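Local coordinates for uric acid degradation bifunctional protein TTL (Arabidopsis thaliana, PDB 2Q37) that hydrolyses 5-hydroxyisourate and decarboxylates the resulting OHCU stereoselectively to (S)-allantoin, the decarboxylation being the work of the N-terminal domain described here, at residues Thr57-Trp62 / Ile169-Met174; Thr69-Ala74 / Ile161-Gln166; Glu29-Val32 / Ser36-Phe39. One frame throughout, in Å; residues are numbered along the deposited sequence.

Contact 1: Thr57-Trp62 / Ile169-Met174; sequences TARDIW and ITELRM. With 3AL (1-[(4S)-2,5-dioxoimidazolidin-4-yl]urea), chain B.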
ATOM      1  N   THR A  57     -19.486   3.792  10.623  1.00 43.82           N
ATOM      2  CA  THR A  57     -19.491   4.147   9.216  1.00 42.08           C
ATOM      3  C   THR A  57     -18.099   4.621   8.805  1.00 42.04           C
ATOM      4  O   THR A  57     -17.714   4.549   7.632  1.00 42.14           O
ATOM      5  CB  THR A  57     -20.516   5.260   8.958  1.00 41.56           C
ATOM      6  OG1 THR A  57     -21.817   4.774   9.308  1.00 42.39           O
ATOM      7  CG2 THR A  57     -20.499   5.702   7.501  1.00 38.64           C
ATOM      8  N   ALA A  58     -17.341   5.102   9.781  1.00 39.80           N
ATOM      9  CA  ALA A  58     -16.006   5.594   9.512  1.00 38.39           C
ATOM     10  C   ALA A  58     -15.085   4.401   9.308  1.00 38.19           C
ATOM     11  O   ALA A  58     -14.312   4.353   8.354  1.00 36.45           O
ATOM     12  CB  ALA A  58     -15.524   6.454  10.671  1.00 35.31           C
ATOM     13  N   ARG A  59     -15.184   3.427  10.200  1.00 37.77           N
ATOM     14  CA  ARG A  59     -14.350   2.252  10.091  1.00 39.49           C
ATOM     15  C   ARG A  59     -14.579   1.475   8.799  1.00 41.30           C
ATOM     16  O   ARG A  59     -13.626   0.991   8.192  1.00 41.07           O
ATOM     17  CB  ARG A  59     -14.589   1.324  11.268  1.00 38.70           C
ATOM     18  CG  ARG A  59     -14.157   1.882  12.592  1.00 37.68           C
ATOM     19  CD  ARG A  59     -14.400   0.828  13.640  1.00 38.76           C
ATOM     20  NE  ARG A  59     -14.013   1.239  14.982  1.00 38.07           N
ATOM     21  CZ  ARG A  59     -14.704   0.927  16.070  1.00 37.74           C
ATOM     22  NH1 ARG A  59     -15.817   0.212  15.976  1.00 39.12           N
ATOM     23  NH2 ARG A  59     -14.284   1.319  17.252  1.00 36.65           N
ATOM     24  N   ASP A  60     -15.833   1.346   8.371  1.00 42.62           N
ATOM     25  CA  ASP A  60     -16.098   0.585   7.159  1.00 43.00           C
ATOM     26  C   ASP A  60     -15.543   1.298   5.940  1.00 42.19           C
ATOM     27  O   ASP A  60     -14.965   0.668   5.053  1.00 43.42           O
ATOM     28  CB  ASP A  60     -17.595   0.319   6.984  1.00 45.76           C
ATOM     29  CG  ASP A  60     -17.876  -0.719   5.902  1.00 49.62           C
ATOM     30  OD1 ASP A  60     -17.790  -1.936   6.214  1.00 51.15           O
ATOM     31  OD2 ASP A  60     -18.157  -0.325   4.739  1.00 50.14           O
ATOM     32  N   ILE A  61     -15.708   2.609   5.891  1.00 39.47           N
ATOM     33  CA  ILE A  61     -15.186   3.367   4.776  1.00 38.12           C
ATOM     34  C   ILE A  61     -13.649   3.279   4.768  1.00 37.70           C
ATOM     35  O   ILE A  61     -13.024   3.047   3.728  1.00 38.61           O
ATOM     36  CB  ILE A  61     -15.602   4.829   4.887  1.00 38.26           C
ATOM     37  CG1 ILE A  61     -17.109   4.940   4.672  1.00 39.92           C
ATOM     38  CG2 ILE A  61     -14.817   5.687   3.891  1.00 38.77           C
ATOM     39  CD1 ILE A  61     -17.662   6.340   4.919  1.00 39.91           C
ATOM     40  N   TRP A  62     -13.053   3.443   5.939  1.00 33.87           N
ATOM     41  CA  TRP A  62     -11.607   3.416   6.072  1.00 32.84           C
ATOM     42  C   TRP A  62     -10.994   2.065   5.706  1.00 33.70           C
ATOM     43  O   TRP A  62     -10.024   2.004   4.951  1.00 33.78           O
ATOM     44  CB  TRP A  62     -11.219   3.807   7.504  1.00 29.51           C
ATOM     45  CG  TRP A  62      -9.767   3.752   7.766  1.00 26.54           C
ATOM     46  CD1 TRP A  62      -9.102   2.806   8.494  1.00 23.77           C
ATOM     47  CD2 TRP A  62      -8.773   4.653   7.269  1.00 23.91           C
ATOM     48  NE1 TRP A  62      -7.755   3.062   8.474  1.00 23.37           N
ATOM     49  CE2 TRP A  62      -7.524   4.189   7.729  1.00 23.77           C
ATOM     50  CE3 TRP A  62      -8.818   5.808   6.478  1.00 24.60           C
ATOM     51  CZ2 TRP A  62      -6.321   4.839   7.423  1.00 24.97           C
ATOM     52  CZ3 TRP A  62      -7.626   6.461   6.175  1.00 25.05           C
ATOM     53  CH2 TRP A  62      -6.389   5.971   6.647  1.00 24.25           C
ATOM     54  N   ILE A 169      -6.696   6.776  16.082  1.00 29.48           N
ATOM     55  CA  ILE A 169      -6.483   8.205  16.258  1.00 28.65           C
ATOM     56  C   ILE A 169      -7.732   8.963  15.820  1.00 30.57           C
ATOM     57  O   ILE A 169      -8.176   9.907  16.481  1.00 28.79           O
ATOM     58  CB  ILE A 169      -5.307   8.696  15.391  1.00 25.29           C
ATOM     59  CG1 ILE A 169      -3.993   8.144  15.939  1.00 23.70           C
ATOM     60  CG2 ILE A 169      -5.307  10.227  15.340  1.00 25.26           C
ATOM     61  CD1 ILE A 169      -2.803   8.314  15.015  1.00 20.24           C
ATOM     62  N   THR A 170      -8.271   8.530  14.686  1.00 30.31           N
ATOM     63  CA  THR A 170      -9.442   9.119  14.106  1.00 31.50           C
ATOM     64  C   THR A 170     -10.624   8.941  15.037  1.00 34.15           C
ATOM     65  O   THR A 170     -11.352   9.899  15.272  1.00 33.85           O
ATOM     66  CB  THR A 170      -9.707   8.504  12.722  1.00 32.32           C
ATOM     67  OG1 THR A 170      -8.754   9.040  11.792  1.00 32.95           O
ATOM     68  CG2 THR A 170     -11.108   8.806  12.238  1.00 30.66           C
ATOM     69  N   GLU A 171     -10.800   7.740  15.587  1.00 36.38           N
ATOM     70  CA  GLU A 171     -11.906   7.473  16.516  1.00 40.18           C
ATOM     71  C   GLU A 171     -11.817   8.373  17.733  1.00 41.51           C
ATOM     72  O   GLU A 171     -12.826   8.850  18.254  1.00 43.06           O
ATOM     73  CB  GLU A 171     -11.858   6.049  17.034  1.00 41.70           C
ATOM     74  CG  GLU A 171     -12.465   4.997  16.150  1.00 47.57           C
ATOM     75  CD  GLU A 171     -12.336   3.628  16.793  1.00 49.68           C
ATOM     76  OE1 GLU A 171     -12.820   3.493  17.945  1.00 49.38           O
ATOM     77  OE2 GLU A 171     -11.750   2.712  16.160  1.00 49.23           O
ATOM     78  N   LEU A 172     -10.586   8.559  18.189  1.00 42.87           N
ATOM     79  CA  LEU A 172     -10.259   9.368  19.348  1.00 44.44           C
ATOM     80  C   LEU A 172     -10.675  10.813  19.116  1.00 45.32           C
ATOM     81  O   LEU A 172     -11.228  11.466  20.008  1.00 44.47           O
ATOM     82  CB  LEU A 172      -8.750   9.290  19.581  1.00 46.30           C
ATOM     83  CG  LEU A 172      -8.245   9.233  21.018  1.00 49.81           C
ATOM     84  CD1 LEU A 172      -8.213  10.631  21.609  1.00 52.30           C
ATOM     85  CD2 LEU A 172      -9.138   8.294  21.838  1.00 49.51           C
ATOM     86  N   ARG A 173     -10.406  11.303  17.910  1.00 44.55           N
ATOM     87  CA  ARG A 173     -10.732  12.668  17.548  1.00 46.17           C
ATOM     88  C   ARG A 173     -12.203  12.868  17.234  1.00 50.50           C
ATOM     89  O   ARG A 173     -12.713  13.979  17.349  1.00 52.04           O
ATOM     90  CB  ARG A 173      -9.888  13.114  16.357  1.00 41.89           C
ATOM     91  CG  ARG A 173      -8.416  13.180  16.682  1.00 36.73           C
ATOM     92  CD  ARG A 173      -7.591  13.585  15.499  1.00 33.49           C
ATOM     93  NE  ARG A 173      -6.185  13.599  15.866  1.00 33.41           N
ATOM     94  CZ  ARG A 173      -5.198  14.002  15.070  1.00 33.17           C
ATOM     95  NH1 ARG A 173      -5.464  14.427  13.841  1.00 29.13           N
ATOM     96  NH2 ARG A 173      -3.944  14.003  15.521  1.00 31.93           N
HETATM   97  N   MSE A 174     -12.890  11.806  16.832  1.00 54.12           N
HETATM   98  CA  MSE A 174     -14.307  11.926  16.516  1.00 56.86           C
HETATM   99  C   MSE A 174     -15.099  12.038  17.808  1.00 56.89           C
HETATM  100  O   MSE A 174     -16.124  12.711  17.864  1.00 55.02           O
HETATM  101  CB  MSE A 174     -14.794  10.715  15.718  1.00 59.70           C
HETATM  102  CG  MSE A 174     -14.110  10.535  14.368  1.00 64.97           C
HETATM  103 SE   MSE A 174     -15.059   9.319  13.175  1.00 69.40          SE
HETATM  104  CE  MSE A 174     -15.015   7.734  14.260  1.00 68.50           C
TER
HETATM  105  C4  3AL B 200       0.195  10.689  15.182  1.00 34.92           C
HETATM  106  C5  3AL B 200      -0.387  11.970  15.515  1.00 34.46           C
HETATM  107  O5  3AL B 200      -0.364  13.066  15.017  1.00 37.63           O
HETATM  108  N7  3AL B 200      -1.146  11.853  16.696  1.00 36.27           N
HETATM  109  C8  3AL B 200      -1.023  10.530  17.091  1.00 36.27           C
HETATM  110  O8  3AL B 200      -1.568  10.087  18.094  1.00 34.99           O
HETATM  111  N9  3AL B 200      -0.221   9.805  16.212  1.00 36.03           N
HETATM  112  N3  3AL B 200       1.635  10.798  14.960  1.00 32.20           N
HETATM  113  C2  3AL B 200       2.332   9.549  14.586  1.00 28.33           C
HETATM  114  N1  3AL B 200       3.519   9.651  14.386  1.00 30.29           N
HETATM  115  O2  3AL B 200       1.641   8.430  14.482  1.00 26.49           O
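Arg59 has CG anti to its carbonyl carbon (chi1 -66°) and runs extended from CG to NE; Glu171 makes the same first turn and is extended beyond CG, and the two chains meet almost perpendicularly. Their salt bridge is two-pronged but uneven. Arg59 NE donates to Glu171 OE2 over 2.9 Å with an N-H...O angle of 154°, while Arg59 NH2 reaches Glu171 OE1 at 2.7 Å in a more bent, weak bond. OE2 lies in the guanidinium plane but is met from above the carboxylate plane; the two groups are turned 74° against each other. With a leucine in place of Arg59, the Glu171 carboxylate would probably lose its charged mate and be freer to swing. Deeper in, Ala58 CB touches the SE atom of Met174, a selenomethionine, at 3.8 Å, and its CE as closely. Helix 51-64 is thus joined to helix 155-178 by an ion pair beside an apolar patch. The latter helix also serves the (S)-allantoin site of the all-helical OHCU decarboxylase domain: Ile169 CD1 lies 3.2 Å from N9 of the ligand, and Arg173, salt-bridged to the allantoin-binding Glu100, is another residue of that pocket.

Contact 2: Thr69-Ala74 / Ile161-Gln166; sequences TDWLEA and IAAMEQ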
ATOM      1  N   THR A  69      -3.637   4.292  -1.452  1.00 37.40           N
ATOM      2  CA  THR A  69      -3.129   5.637  -1.738  1.00 39.55           C
ATOM      3  C   THR A  69      -3.688   6.659  -0.739  1.00 39.05           C
ATOM      4  O   THR A  69      -2.997   7.596  -0.339  1.00 38.21           O
ATOM      5  CB  THR A  69      -3.503   6.056  -3.166  1.00 39.20           C
ATOM      6  OG1 THR A  69      -2.768   5.249  -4.098  1.00 41.93           O
ATOM      7  CG2 THR A  69      -3.177   7.515  -3.395  1.00 42.90           C
ATOM      8  N   ASP A  70      -4.945   6.462  -0.347  1.00 38.18           N
ATOM      9  CA  ASP A  70      -5.605   7.327   0.607  1.00 36.65           C
ATOM     10  C   ASP A  70      -5.005   7.102   1.998  1.00 36.68           C
ATOM     11  O   ASP A  70      -4.846   8.051   2.765  1.00 36.07           O
ATOM     12  CB  ASP A  70      -7.110   7.039   0.613  1.00 38.27           C
ATOM     13  CG  ASP A  70      -7.761   7.316  -0.740  1.00 40.70           C
ATOM     14  OD1 ASP A  70      -7.377   8.340  -1.380  1.00 36.75           O
ATOM     15  OD2 ASP A  70      -8.656   6.519  -1.148  1.00 38.73           O
ATOM     16  N   TRP A  71      -4.675   5.848   2.323  1.00 34.50           N
ATOM     17  CA  TRP A  71      -4.074   5.544   3.613  1.00 32.94           C
ATOM     18  C   TRP A  71      -2.762   6.319   3.724  1.00 32.90           C
ATOM     19  O   TRP A  71      -2.441   6.895   4.771  1.00 29.35           O
ATOM     20  CB  TRP A  71      -3.759   4.042   3.748  1.00 31.08           C
ATOM     21  CG  TRP A  71      -4.928   3.148   4.099  1.00 27.71           C
ATOM     22  CD1 TRP A  71      -6.234   3.528   4.264  1.00 27.43           C
ATOM     23  CD2 TRP A  71      -4.897   1.727   4.302  1.00 22.97           C
ATOM     24  NE1 TRP A  71      -7.011   2.435   4.552  1.00 24.71           N
ATOM     25  CE2 TRP A  71      -6.219   1.317   4.580  1.00 23.60           C
ATOM     26  CE3 TRP A  71      -3.882   0.765   4.278  1.00 23.01           C
ATOM     27  CZ2 TRP A  71      -6.557  -0.021   4.829  1.00 24.07           C
ATOM     28  CZ3 TRP A  71      -4.210  -0.568   4.528  1.00 23.93           C
ATOM     29  CH2 TRP A  71      -5.544  -0.948   4.798  1.00 25.19           C
ATOM     30  N   LEU A  72      -2.001   6.314   2.632  1.00 34.96           N
ATOM     31  CA  LEU A  72      -0.698   6.986   2.591  1.00 37.01           C
ATOM     32  C   LEU A  72      -0.809   8.501   2.742  1.00 38.88           C
ATOM     33  O   LEU A  72       0.039   9.133   3.392  1.00 39.71           O
ATOM     34  CB  LEU A  72       0.032   6.652   1.293  1.00 34.10           C
ATOM     35  CG  LEU A  72       0.324   5.161   1.086  1.00 35.95           C
ATOM     36  CD1 LEU A  72       1.111   4.982  -0.235  1.00 31.76           C
ATOM     37  CD2 LEU A  72       1.111   4.593   2.297  1.00 29.26           C
ATOM     38  N   GLU A  73      -1.851   9.079   2.151  1.00 38.05           N
ATOM     39  CA  GLU A  73      -2.044  10.508   2.249  1.00 39.24           C
ATOM     40  C   GLU A  73      -2.319  10.847   3.704  1.00 39.32           C
ATOM     41  O   GLU A  73      -1.726  11.787   4.260  1.00 40.32           O
ATOM     42  CB  GLU A  73      -3.221  10.973   1.377  1.00 41.81           C
ATOM     43  CG  GLU A  73      -3.441  12.486   1.418  1.00 47.22           C
ATOM     44  CD  GLU A  73      -4.528  12.978   0.459  1.00 51.98           C
ATOM     45  OE1 GLU A  73      -5.640  12.390   0.434  1.00 53.77           O
ATOM     46  OE2 GLU A  73      -4.271  13.975  -0.260  1.00 54.18           O
ATOM     47  N   ALA A  74      -3.199  10.066   4.329  1.00 35.62           N
ATOM     48  CA  ALA A  74      -3.558  10.314   5.712  1.00 34.49           C
ATOM     49  C   ALA A  74      -2.403  10.174   6.698  1.00 35.42           C
ATOM     50  O   ALA A  74      -2.347  10.927   7.675  1.00 34.99           O
ATOM     51  CB  ALA A  74      -4.716   9.419   6.123  1.00 32.59           C
ATOM     52  N   ILE A 161      -0.973  -2.296  10.185  1.00 27.08           N
ATOM     53  CA  ILE A 161      -0.872  -1.802  11.538  1.00 25.97           C
ATOM     54  C   ILE A 161      -1.021  -0.270  11.540  1.00 25.34           C
ATOM     55  O   ILE A 161      -1.755   0.286  12.348  1.00 25.15           O
ATOM     56  CB  ILE A 161       0.489  -2.224  12.163  1.00 25.26           C
ATOM     57  CG1 ILE A 161       0.549  -3.751  12.292  1.00 24.01           C
ATOM     58  CG2 ILE A 161       0.670  -1.573  13.531  1.00 22.35           C
ATOM     59  CD1 ILE A 161       1.909  -4.287  12.768  1.00 22.68           C
ATOM     60  N   ALA A 162      -0.337   0.406  10.628  1.00 23.95           N
ATOM     61  CA  ALA A 162      -0.450   1.849  10.552  1.00 24.57           C
ATOM     62  C   ALA A 162      -1.899   2.243  10.263  1.00 25.48           C
ATOM     63  O   ALA A 162      -2.400   3.227  10.825  1.00 24.60           O
ATOM     64  CB  ALA A 162       0.466   2.399   9.470  1.00 22.66           C
ATOM     65  N   ALA A 163      -2.566   1.484   9.396  1.00 24.86           N
ATOM     66  CA  ALA A 163      -3.952   1.786   9.025  1.00 28.70           C
ATOM     67  C   ALA A 163      -4.857   1.714  10.243  1.00 31.77           C
ATOM     68  O   ALA A 163      -5.780   2.515  10.403  1.00 31.69           O
ATOM     69  CB  ALA A 163      -4.456   0.800   7.932  1.00 26.27           C
HETATM   70  N   MSE A 164      -4.575   0.739  11.095  1.00 35.39           N
HETATM   71  CA  MSE A 164      -5.326   0.515  12.317  1.00 39.54           C
HETATM   72  C   MSE A 164      -5.009   1.603  13.359  1.00 36.86           C
HETATM   73  O   MSE A 164      -5.909   2.138  14.008  1.00 34.10           O
HETATM   74  CB  MSE A 164      -4.973  -0.860  12.862  1.00 47.98           C
HETATM   75  CG  MSE A 164      -5.706  -1.228  14.121  1.00 61.96           C
HETATM   76 SE   MSE A 164      -4.915  -2.828  14.843  1.00 84.61          SE
HETATM   77  CE  MSE A 164      -4.735  -3.876  13.180  1.00 72.47           C
ATOM     78  N   GLU A 165      -3.725   1.904  13.532  1.00 33.96           N
ATOM     79  CA  GLU A 165      -3.324   2.952  14.455  1.00 33.31           C
ATOM     80  C   GLU A 165      -3.999   4.283  14.027  1.00 33.95           C
ATOM     81  O   GLU A 165      -4.514   5.034  14.857  1.00 31.97           O
ATOM     82  CB  GLU A 165      -1.811   3.103  14.439  1.00 30.83           C
ATOM     83  CG  GLU A 165      -1.098   1.972  15.120  1.00 30.67           C
ATOM     84  CD  GLU A 165      -1.599   1.774  16.529  1.00 32.80           C
ATOM     85  OE1 GLU A 165      -1.574   2.750  17.299  1.00 30.04           O
ATOM     86  OE2 GLU A 165      -2.024   0.644  16.872  1.00 37.77           O
ATOM     87  N   GLN A 166      -4.004   4.548  12.722  1.00 32.88           N
ATOM     88  CA  GLN A 166      -4.609   5.748  12.162  1.00 32.30           C
ATOM     89  C   GLN A 166      -6.095   5.784  12.484  1.00 33.22           C
ATOM     90  O   GLN A 166      -6.646   6.831  12.809  1.00 33.05           O
ATOM     91  CB  GLN A 166      -4.391   5.753  10.647  1.00 31.32           C
ATOM     92  CG  GLN A 166      -5.246   6.683   9.844  1.00 30.83           C
ATOM     93  CD  GLN A 166      -4.943   8.135  10.122  1.00 35.57           C
ATOM     94  OE1 GLN A 166      -3.783   8.551  10.165  1.00 32.09           O
ATOM     95  NE2 GLN A 166      -5.996   8.929  10.307  1.00 38.02           N
TER
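Ala163 O accepts a hydrogen bond from Trp62 NE1 of helix 51-64, and Trp71 NE1 donates to Trp62 O, which ties both residues of the pair that touches across this contact to the same tryptophan. The methyl group of Ala163 stands over one face of the Trp71 indole in a CH-pi contact. Its CB is 3.5 Å from the centroid of the six-membered ring and only 4° off the ring normal, and all six carbons of that ring are nearly equidistant from it. Trp71 CG lies anti to its own carbonyl carbon (chi1 -80°), a torsion that swings the six-membered ring under the Ala163 methyl, although the Trp71 CB itself does not point at helix 155-178. The CA atoms of Trp71 and Ala163 are 6.6 Å apart, a closeness consistent with the small alanine side chain. This is helix-helix packing in the buried part of the all-helical OHCU decarboxylase fold; Trp62 stacks its ring on Trp71, and Ile156 of the second subunit also packs on Trp71. One turn along, Gln166 bends at chi2 (67°), bringing its amide carbon CD to 4.2 Å from Ala74 CB. No bond links the two residues, since Gln166 OE1 and Ala74 O are both acceptors, 3.7 Å apart. Instead, Gln166 OE1 accepts from NE2 of His78, the proton donor of the decarboxylase, a bond consistent with Gln166 orienting the active-site imidazole from the second shell.

Contact 3: Glu29-Val32 / Ser36-Phe39; sequences EWKV and SSEF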
ATOM      1  N   GLU A  29     -14.627  18.992   7.915  1.00 96.64           N
ATOM      2  CA  GLU A  29     -13.430  19.354   8.662  1.00 94.16           C
ATOM      3  C   GLU A  29     -12.772  18.032   9.009  1.00 92.41           C
ATOM      4  O   GLU A  29     -11.960  17.942   9.931  1.00 91.96           O
ATOM      5  CB  GLU A  29     -13.791  20.100   9.947  1.00 95.02           C
ATOM      6  CG  GLU A  29     -13.911  21.599   9.773  1.00 96.16           C
ATOM      7  CD  GLU A  29     -12.672  22.196   9.130  1.00 96.98           C
ATOM      8  OE1 GLU A  29     -12.458  21.960   7.919  1.00 98.04           O
ATOM      9  OE2 GLU A  29     -11.907  22.890   9.838  1.00 96.10           O
ATOM     10  N   TRP A  30     -13.160  17.006   8.254  1.00 90.08           N
ATOM     11  CA  TRP A  30     -12.650  15.657   8.424  1.00 87.32           C
ATOM     12  C   TRP A  30     -11.211  15.526   7.940  1.00 86.55           C
ATOM     13  O   TRP A  30     -10.510  14.601   8.344  1.00 86.38           O
ATOM     14  CB  TRP A  30     -13.507  14.659   7.653  1.00 86.02           C
ATOM     15  CG  TRP A  30     -14.943  14.579   8.061  1.00 83.63           C
ATOM     16  CD1 TRP A  30     -15.998  15.183   7.448  1.00 83.37           C
ATOM     17  CD2 TRP A  30     -15.498  13.763   9.102  1.00 82.43           C
ATOM     18  NE1 TRP A  30     -17.180  14.787   8.031  1.00 82.76           N
ATOM     19  CE2 TRP A  30     -16.901  13.915   9.050  1.00 82.05           C
ATOM     20  CE3 TRP A  30     -14.945  12.913  10.072  1.00 81.25           C
ATOM     21  CZ2 TRP A  30     -17.764  13.249   9.929  1.00 80.67           C
ATOM     22  CZ3 TRP A  30     -15.804  12.249  10.946  1.00 79.78           C
ATOM     23  CH2 TRP A  30     -17.198  12.422  10.866  1.00 79.88           C
ATOM     24  N   LYS A  31     -10.776  16.428   7.061  1.00 85.31           N
ATOM     25  CA  LYS A  31      -9.403  16.378   6.564  1.00 84.68           C
ATOM     26  C   LYS A  31      -8.479  16.520   7.773  1.00 85.22           C
ATOM     27  O   LYS A  31      -7.314  16.108   7.739  1.00 85.45           O
ATOM     28  CB  LYS A  31      -9.138  17.510   5.564  1.00 83.64           C
ATOM     29  CG  LYS A  31      -7.784  17.419   4.836  1.00 82.10           C
ATOM     30  CD  LYS A  31      -7.719  16.218   3.889  1.00 80.45           C
ATOM     31  CE  LYS A  31      -6.454  16.218   3.027  1.00 79.48           C
ATOM     32  NZ  LYS A  31      -5.194  15.999   3.799  1.00 79.47           N
ATOM     33  N   VAL A  32      -9.023  17.108   8.838  1.00 85.93           N
ATOM     34  CA  VAL A  32      -8.309  17.302  10.097  1.00 86.07           C
ATOM     35  C   VAL A  32      -8.486  16.046  10.969  1.00 86.81           C
ATOM     36  O   VAL A  32      -7.592  15.672  11.728  1.00 87.99           O
ATOM     37  CB  VAL A  32      -8.858  18.537  10.850  1.00 86.21           C
ATOM     38  CG1 VAL A  32      -8.057  18.765  12.126  1.00 86.04           C
ATOM     39  CG2 VAL A  32      -8.808  19.770   9.946  1.00 84.99           C
ATOM     40  N   SER A  36      -6.905  11.865   5.090  1.00 72.64           N
ATOM     41  CA  SER A  36      -7.369  11.307   3.821  1.00 71.40           C
ATOM     42  C   SER A  36      -8.475  12.164   3.209  1.00 71.08           C
ATOM     43  O   SER A  36      -9.554  12.326   3.792  1.00 70.06           O
ATOM     44  CB  SER A  36      -7.883   9.875   4.016  1.00 70.82           C
ATOM     45  OG  SER A  36      -8.438   9.366   2.813  1.00 68.42           O
ATOM     46  N   SER A  37      -8.192  12.710   2.030  1.00 70.43           N
ATOM     47  CA  SER A  37      -9.146  13.546   1.313  1.00 68.94           C
ATOM     48  C   SER A  37     -10.382  12.723   0.971  1.00 68.56           C
ATOM     49  O   SER A  37     -11.514  13.180   1.147  1.00 69.25           O
ATOM     50  CB  SER A  37      -8.508  14.077   0.031  1.00 67.95           C
ATOM     51  OG  SER A  37      -7.330  14.818   0.315  1.00 68.38           O
ATOM     52  N   GLU A  38     -10.146  11.502   0.495  1.00 68.11           N
ATOM     53  CA  GLU A  38     -11.212  10.586   0.108  1.00 67.67           C
ATOM     54  C   GLU A  38     -12.111  10.226   1.290  1.00 67.99           C
ATOM     55  O   GLU A  38     -13.334  10.230   1.172  1.00 67.77           O
ATOM     56  CB  GLU A  38     -10.610   9.316  -0.499  1.00 67.25           C
ATOM     57  CG  GLU A  38     -11.632   8.409  -1.151  1.00 67.92           C
ATOM     58  CD  GLU A  38     -12.585   9.180  -2.057  1.00 68.12           C
ATOM     59  OE1 GLU A  38     -12.106   9.997  -2.881  1.00 65.71           O
ATOM     60  OE2 GLU A  38     -13.812   8.964  -1.941  1.00 66.87           O
ATOM     61  N   PHE A  39     -11.501   9.911   2.428  1.00 68.57           N
ATOM     62  CA  PHE A  39     -12.260   9.561   3.621  1.00 69.15           C
ATOM     63  C   PHE A  39     -13.115  10.761   4.045  1.00 70.49           C
ATOM     64  O   PHE A  39     -14.293  10.612   4.393  1.00 70.01           O
ATOM     65  CB  PHE A  39     -11.308   9.139   4.753  1.00 66.78           C
ATOM     66  CG  PHE A  39     -11.970   9.040   6.096  1.00 66.02           C
ATOM     67  CD1 PHE A  39     -12.138  10.178   6.892  1.00 65.40           C
ATOM     68  CD2 PHE A  39     -12.472   7.823   6.552  1.00 65.98           C
ATOM     69  CE1 PHE A  39     -12.800  10.110   8.123  1.00 64.85           C
ATOM     70  CE2 PHE A  39     -13.137   7.740   7.786  1.00 66.10           C
ATOM     71  CZ  PHE A  39     -13.301   8.888   8.571  1.00 65.27           C
TER
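The chain doubles back between Lys31 and Ser37, whose CA atoms are 6.0 Å apart, and between Trp30 and Phe39, where the gap widens to 7.8 Å; residues 30-32 have helical backbone angles without regular helical bonding, and Ser36 (psi 118°) leads into helix 37-44. The motif at that start is an N-cap. Ser36 OG accepts from Phe39 N over 3.1 Å, with an N-H...O angle of 163°, and this nearly straight bond satisfies an amide that the first turn of a helix leaves without a backbone acceptor. The Ser36 CB points away from 29-32, and the side chain touches Trp62, Asp70 and Ala74. Both segments belong to the N-terminal region required for binding BRI1, although nothing in this geometry assigns a part in that binding to any one side chain.

Two layers of contact join the loop to the helix. In the buried layer, Trp30 and Phe39 meet obliquely through single ring atoms, Trp30 CE3 standing 4.0 Å from Phe39 CE1, an apolar contact. Phe39, with CG anti to the backbone N (chi1 168°), also meets the side chains of Ala58 and Ile61 on helix 51-64, while Trp30 lies against Ala40 and Met43. In the outer layer, Lys31 bends at chi2 and again at chi4, folding its aliphatic chain over the helix start. Its ammonium group is turned to the chain just ahead of the cap, where NZ bonds to Gly35 O. Ser37 OG has its own polar partner in Glu73 OE1. Against this same Ser37 OG rests the methylene carbon CE of Lys31, 3.2 Å away.

Contact 2 is the most central of the three, with every touching residue buried, and its chemistry is a methyl on an aromatic face plus an amide hydrogen-bonded to the active-site histidine. Contact 1 lies further out and combines a buried apolar patch with a partly exposed ion pair. Contact 3, furthest from the chain centre, is local: it pairs a loop with the helix that follows, its aromatic pair and capping serine buried while its lysine is exposed. Contacts 1 and 2 share helix 155-178, which packs on helix 51-64 and helix 68-76 in turn. Contact 3 joins both: Trp30 packs on Met174, and Ser36 on Ala74.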